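Local coordinates for ribokinase, putative (Burkholderia thailandensis, PDB 3B1N), which probably phosphorylates nucleosides such as inosine and mizoribine, as a nucleoside kinase of the ribokinase (pfkB) family, at residues 2-14 against 130-144. Residues are numbered along the deposited sequence; the frame is centred on the assembly and turned at random.
Sequences ATLICGSIAYDNI and AGEAKDIKLAIVGPD. With MZR (5-hydroxy-1-(beta-D-ribofuranosyl)-1H-imidazole-4-carboxamide), chain F.
Ser8 OG is gripped by two groups where the paired segments 2-14 and 130-144 run out into the nucleoside pocket: it meets mizoribine O3 at 2.6 Å, either hydroxyl being a possible donor, and also takes a bond from Cys49 N. With chi1 at 59°, OG sits between the backbone N and the carbonyl carbon and faces the O3 hydroxyl on the imidazole ring. Ser8 N donates separately to Pro143 O at 2.9 Å, and Pro143 CB comes within 3.8 Å of mizoribine N1. Ser8 and Pro143 follow strands 3-6 and 138-141, illustrating a general rule of Rossmann-like folds, that ligands gather at the C-terminal ends of parallel strands. Asp12, from the smaller sheet, spreads its carboxylate over the ribose diol, OD1 accepting from O2' and OD2 from O3' (2.5 Å). Behind the pocket, strands 3-6 and 138-141 run parallel, their directions 7° apart; Leu4 and Cys6 each give N-H and C=O to the partner strand, as in Cys6 N to Ile140 O. On one face Leu4, its CG anti to the backbone N (chi1 -169°), sends CD2 to Ala130 CB (3.7 Å) and CD1 to Ala133 CB, while its CB meets Ile136 CG2, the two side chains crossing at about a right angle. On the other, Ile5 CG2 and CD1 both meet Ile140 CG2. Strand 64-71 flanks 3-6 on its far edge, strand 163-165 continues the sheet beyond 138-141, and helix 146-158 covers Cys6 and Val141 through His152.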
loop_
_atom_site.group_PDB
_atom_site.type_symbol
_atom_site.label_atom_id
_atom_site.label_comp_id
_atom_site.label_asym_id
_atom_site.label_seq_id
_atom_site.Cartn_x
_atom_site.Cartn_y
_atom_site.Cartn_z
ATOM N N ALA B 2 28.646 21.979 7.712
ATOM C CA ALA B 2 27.406 21.278 8.140
ATOM C C ALA B 2 26.342 21.468 7.079
ATOM O O ALA B 2 26.141 22.571 6.527
ATOM C CB ALA B 2 26.915 21.843 9.457
ATOM N N THR B 3 25.599 20.380 6.801
ATOM C CA THR B 3 24.550 20.422 5.782
ATOM C C THR B 3 23.207 20.138 6.462
ATOM O O THR B 3 23.113 19.172 7.224
ATOM C CB THR B 3 24.821 19.336 4.699
ATOM O OG1 THR B 3 26.094 19.665 4.098
ATOM C CG2 THR B 3 23.736 19.351 3.618
ATOM N N LEU B 4 22.263 21.067 6.301
ATOM C CA LEU B 4 20.976 20.975 7.016
ATOM C C LEU B 4 20.035 20.121 6.191
ATOM O O LEU B 4 19.812 20.389 4.993
ATOM C CB LEU B 4 20.334 22.363 7.190
ATOM C CG LEU B 4 19.131 22.467 8.130
ATOM C CD1 LEU B 4 19.579 22.252 9.586
ATOM C CD2 LEU B 4 18.431 23.832 7.972
ATOM N N ILE B 5 19.486 19.086 6.842
ATOM C CA ILE B 5 18.624 18.147 6.098
ATOM C C ILE B 5 17.205 18.267 6.638
ATOM O O ILE B 5 16.904 17.671 7.669
ATOM C CB ILE B 5 19.129 16.683 6.277
ATOM C CG1 ILE B 5 20.655 16.551 6.069
ATOM C CG2 ILE B 5 18.307 15.752 5.346
ATOM C CD1 ILE B 5 21.111 16.966 4.705
ATOM N N CYS B 6 16.360 18.997 5.912
ATOM C CA CYS B 6 14.987 19.243 6.390
ATOM C C CYS B 6 14.043 18.252 5.749
ATOM O O CYS B 6 14.006 18.104 4.526
ATOM C CB CYS B 6 14.545 20.621 5.976
ATOM S SG CYS B 6 15.568 21.959 6.605
ATOM N N GLY B 7 13.314 17.508 6.557
ATOM C CA GLY B 7 12.372 16.562 5.951
ATOM C C GLY B 7 11.803 15.682 7.034
ATOM O O GLY B 7 12.074 15.844 8.219
ATOM N N SER B 8 10.973 14.737 6.609
ATOM C CA SER B 8 10.333 13.830 7.567
ATOM C C SER B 8 11.324 12.941 8.300
ATOM O O SER B 8 12.376 12.548 7.756
ATOM C CB SER B 8 9.308 12.962 6.858
ATOM O OG SER B 8 9.927 12.203 5.830
ATOM N N ILE B 9 10.961 12.551 9.525
ATOM C CA ILE B 9 11.709 11.548 10.286
ATOM C C ILE B 9 10.637 10.553 10.718
ATOM O O ILE B 9 9.668 10.964 11.375
ATOM C CB ILE B 9 12.406 12.150 11.536
ATOM C CG1 ILE B 9 13.311 13.327 11.122
ATOM C CG2 ILE B 9 13.271 11.035 12.150
ATOM C CD1 ILE B 9 13.899 14.090 12.332
ATOM N N ALA B 10 10.748 9.306 10.264
ATOM C CA ALA B 10 9.576 8.390 10.336
ATOM C C ALA B 10 10.000 6.983 10.528
ATOM O O ALA B 10 11.145 6.610 10.252
ATOM C CB ALA B 10 8.727 8.541 9.022
ATOM N N TYR B 11 9.055 6.167 11.023
ATOM C CA TYR B 11 9.234 4.721 11.022
ATOM C C TYR B 11 8.473 4.143 9.845
ATOM O O TYR B 11 7.304 4.464 9.639
ATOM C CB TYR B 11 8.649 4.162 12.336
ATOM C CG TYR B 11 9.460 4.563 13.536
ATOM C CD1 TYR B 11 10.785 4.156 13.679
ATOM C CD2 TYR B 11 8.933 5.416 14.498
ATOM C CE1 TYR B 11 11.531 4.526 14.788
ATOM C CE2 TYR B 11 9.675 5.814 15.615
ATOM C CZ TYR B 11 10.972 5.358 15.756
ATOM O OH TYR B 11 11.723 5.704 16.855
ATOM N N ASP B 12 9.169 3.289 9.094
ATOM C CA ASP B 12 8.632 2.724 7.866
ATOM C C ASP B 12 8.217 1.273 8.036
ATOM O O ASP B 12 8.984 0.487 8.592
ATOM C CB ASP B 12 9.672 2.782 6.733
ATOM C CG ASP B 12 9.959 4.177 6.259
ATOM O OD1 ASP B 12 9.213 5.120 6.547
ATOM O OD2 ASP B 12 10.918 4.296 5.490
ATOM N N ASN B 13 7.030 0.927 7.539
ATOM C CA ASN B 13 6.626 -0.494 7.415
ATOM C C ASN B 13 6.528 -0.748 5.942
ATOM O O ASN B 13 5.661 -0.185 5.286
ATOM C CB ASN B 13 5.311 -0.742 8.157
ATOM C CG ASN B 13 5.541 -0.797 9.692
ATOM O OD1 ASN B 13 5.201 0.114 10.406
ATOM N ND2 ASN B 13 6.194 -1.863 10.159
ATOM N N ILE B 14 7.502 -1.517 5.447
ATOM C CA ILE B 14 7.662 -1.705 4.008
ATOM C C ILE B 14 7.179 -3.102 3.608
ATOM O O ILE B 14 7.655 -4.143 4.135
ATOM C CB ILE B 14 9.107 -1.520 3.616
ATOM C CG1 ILE B 14 9.528 -0.061 3.927
ATOM C CG2 ILE B 14 9.282 -1.806 2.091
ATOM C CD1 ILE B 14 11.028 0.121 4.003
ATOM N N ALA B 130 14.431 26.845 9.660
ATOM C CA ALA B 130 15.709 26.545 8.983
ATOM C C ALA B 130 16.633 27.753 8.903
ATOM O O ALA B 130 17.863 27.589 8.911
ATOM C CB ALA B 130 15.425 25.987 7.583
ATOM N N GLY B 131 16.035 28.949 8.871
ATOM C CA GLY B 131 16.814 30.201 8.718
ATOM C C GLY B 131 17.538 30.520 10.020
ATOM O O GLY B 131 18.420 31.397 10.076
ATOM N N GLU B 132 17.196 29.799 11.070
ATOM C CA GLU B 132 17.891 29.990 12.349
ATOM C C GLU B 132 19.036 29.021 12.636
ATOM O O GLU B 132 19.725 29.131 13.665
ATOM C CB GLU B 132 16.876 29.992 13.504
ATOM C CG GLU B 132 15.894 31.137 13.445
ATOM C CD GLU B 132 14.668 30.951 14.380
ATOM O OE1 GLU B 132 14.686 30.067 15.264
ATOM O OE2 GLU B 132 13.678 31.677 14.157
ATOM N N ALA B 133 19.246 28.046 11.753
ATOM C CA ALA B 133 20.308 27.073 11.980
ATOM C C ALA B 133 21.614 27.739 11.649
ATOM O O ALA B 133 21.688 28.406 10.638
ATOM C CB ALA B 133 20.116 25.838 11.073
ATOM N N LYS B 134 22.614 27.533 12.502
ATOM C CA LYS B 134 23.905 28.240 12.382
ATOM C C LYS B 134 24.946 27.530 11.530
ATOM O O LYS B 134 25.097 26.294 11.588
ATOM C CB LYS B 134 24.483 28.599 13.766
ATOM C CG LYS B 134 23.737 29.793 14.420
ATOM C CD LYS B 134 24.712 30.713 15.186
ATOM C CE LYS B 134 23.988 31.898 15.876
ATOM N NZ LYS B 134 23.423 32.925 14.941
ATOM N N ASP B 135 25.657 28.334 10.740
ATOM C CA ASP B 135 26.827 27.854 9.981
ATOM C C ASP B 135 26.467 26.616 9.158
ATOM O O ASP B 135 27.117 25.557 9.199
ATOM C CB ASP B 135 28.029 27.635 10.904
ATOM C CG ASP B 135 28.563 28.960 11.457
ATOM O OD1 ASP B 135 28.883 29.856 10.634
ATOM O OD2 ASP B 135 28.631 29.128 12.697
ATOM N N ILE B 136 25.385 26.794 8.423
ATOM C CA ILE B 136 24.967 25.811 7.460
ATOM C C ILE B 136 25.526 26.295 6.149
ATOM O O ILE B 136 25.327 27.450 5.748
ATOM C CB ILE B 136 23.408 25.753 7.418
ATOM C CG1 ILE B 136 22.854 25.168 8.735
ATOM C CG2 ILE B 136 22.895 24.962 6.208
ATOM C CD1 ILE B 136 23.457 23.822 9.248
ATOM N N LYS B 137 26.207 25.419 5.435
ATOM C CA LYS B 137 26.660 25.810 4.109
ATOM C C LYS B 137 25.818 25.329 2.928
ATOM O O LYS B 137 25.954 25.824 1.803
ATOM C CB LYS B 137 28.103 25.413 3.898
ATOM C CG LYS B 137 28.487 24.019 4.162
ATOM C CD LYS B 137 30.038 24.079 4.223
ATOM C CE LYS B 137 30.685 22.914 4.851
ATOM N NZ LYS B 137 32.146 23.062 4.568
ATOM N N LEU B 138 24.894 24.402 3.233
ATOM C CA LEU B 138 24.141 23.745 2.175
ATOM C C LEU B 138 22.957 23.092 2.873
ATOM O O LEU B 138 23.053 22.696 4.027
ATOM C CB LEU B 138 24.999 22.683 1.466
ATOM C CG LEU B 138 24.394 21.860 0.325
ATOM C CD1 LEU B 138 23.833 22.659 -0.843
ATOM C CD2 LEU B 138 25.382 20.760 -0.175
ATOM N N ALA B 139 21.837 22.997 2.153
ATOM C CA ALA B 139 20.646 22.342 2.741
ATOM C C ALA B 139 19.867 21.592 1.693
ATOM O O ALA B 139 20.057 21.781 0.498
ATOM C CB ALA B 139 19.743 23.397 3.403
ATOM N N ILE B 140 18.910 20.779 2.162
ATOM C CA ILE B 140 17.882 20.225 1.294
ATOM C C ILE B 140 16.560 20.363 2.044
ATOM O O ILE B 140 16.529 20.203 3.269
ATOM C CB ILE B 140 18.157 18.714 0.992
ATOM C CG1 ILE B 140 17.074 18.191 -0.020
ATOM C CG2 ILE B 140 18.348 17.864 2.241
ATOM C CD1 ILE B 140 17.574 16.874 -0.725
ATOM N N VAL B 141 15.515 20.662 1.295
ATOM C CA VAL B 141 14.145 20.647 1.840
ATOM C C VAL B 141 13.415 19.520 1.111
ATOM O O VAL B 141 13.181 19.584 -0.101
ATOM C CB VAL B 141 13.424 21.979 1.612
ATOM C CG1 VAL B 141 11.934 21.874 2.114
ATOM C CG2 VAL B 141 14.194 23.157 2.322
ATOM N N GLY B 142 13.065 18.466 1.860
ATOM C CA GLY B 142 12.386 17.337 1.285
ATOM C C GLY B 142 10.993 17.182 1.852
ATOM O O GLY B 142 10.534 18.042 2.622
ATOM N N PRO B 143 10.319 16.076 1.528
ATOM C CA PRO B 143 8.935 15.889 1.915
ATOM C C PRO B 143 8.796 15.960 3.432
ATOM O O PRO B 143 9.629 15.416 4.176
ATOM C CB PRO B 143 8.626 14.476 1.438
ATOM C CG PRO B 143 9.470 14.355 0.183
ATOM C CD PRO B 143 10.780 15.007 0.625
ATOM N N ASP B 144 7.736 16.612 3.869
ATOM C CA ASP B 144 7.586 17.003 5.273
ATOM C C ASP B 144 6.187 17.548 5.433
ATOM O O ASP B 144 5.428 17.587 4.476
ATOM C CB ASP B 144 8.600 18.138 5.581
ATOM C CG ASP B 144 9.083 18.168 7.006
ATOM O OD1 ASP B 144 8.469 17.630 7.930
ATOM O OD2 ASP B 144 10.176 18.751 7.197
HETATM N N1 MZR F . 5.811 13.105 3.536
HETATM O O3 MZR F . 8.118 11.625 4.060
HETATM C C4 MZR F . 7.348 10.654 3.383
HETATM C C5 MZR F . 6.020 10.850 2.849
HETATM C C6 MZR F . 5.228 12.079 2.939
HETATM O O6 MZR F . 4.080 12.024 2.449
HETATM N N7 MZR F . 5.724 9.639 2.303
HETATM C C8 MZR F . 6.779 8.812 2.487
HETATM N N9 MZR F . 7.795 9.426 3.158
HETATM C "C1'" MZR F . 9.112 8.857 3.491
HETATM C "C2'" MZR F . 9.140 7.474 4.118
HETATM O "O2'" MZR F . 9.162 7.673 5.528
HETATM C "C3'" MZR F . 10.413 6.853 3.490
HETATM O "O3'" MZR F . 11.457 6.486 4.395
HETATM C "C4'" MZR F . 10.900 7.886 2.509
HETATM O "O4'" MZR F . 9.744 8.655 2.232
HETATM C "C5'" MZR F . 11.424 7.243 1.246
HETATM O "O5'" MZR F . 11.891 8.328 0.400
HETATM O O HOH W 1 9.979 16.652 10.020
#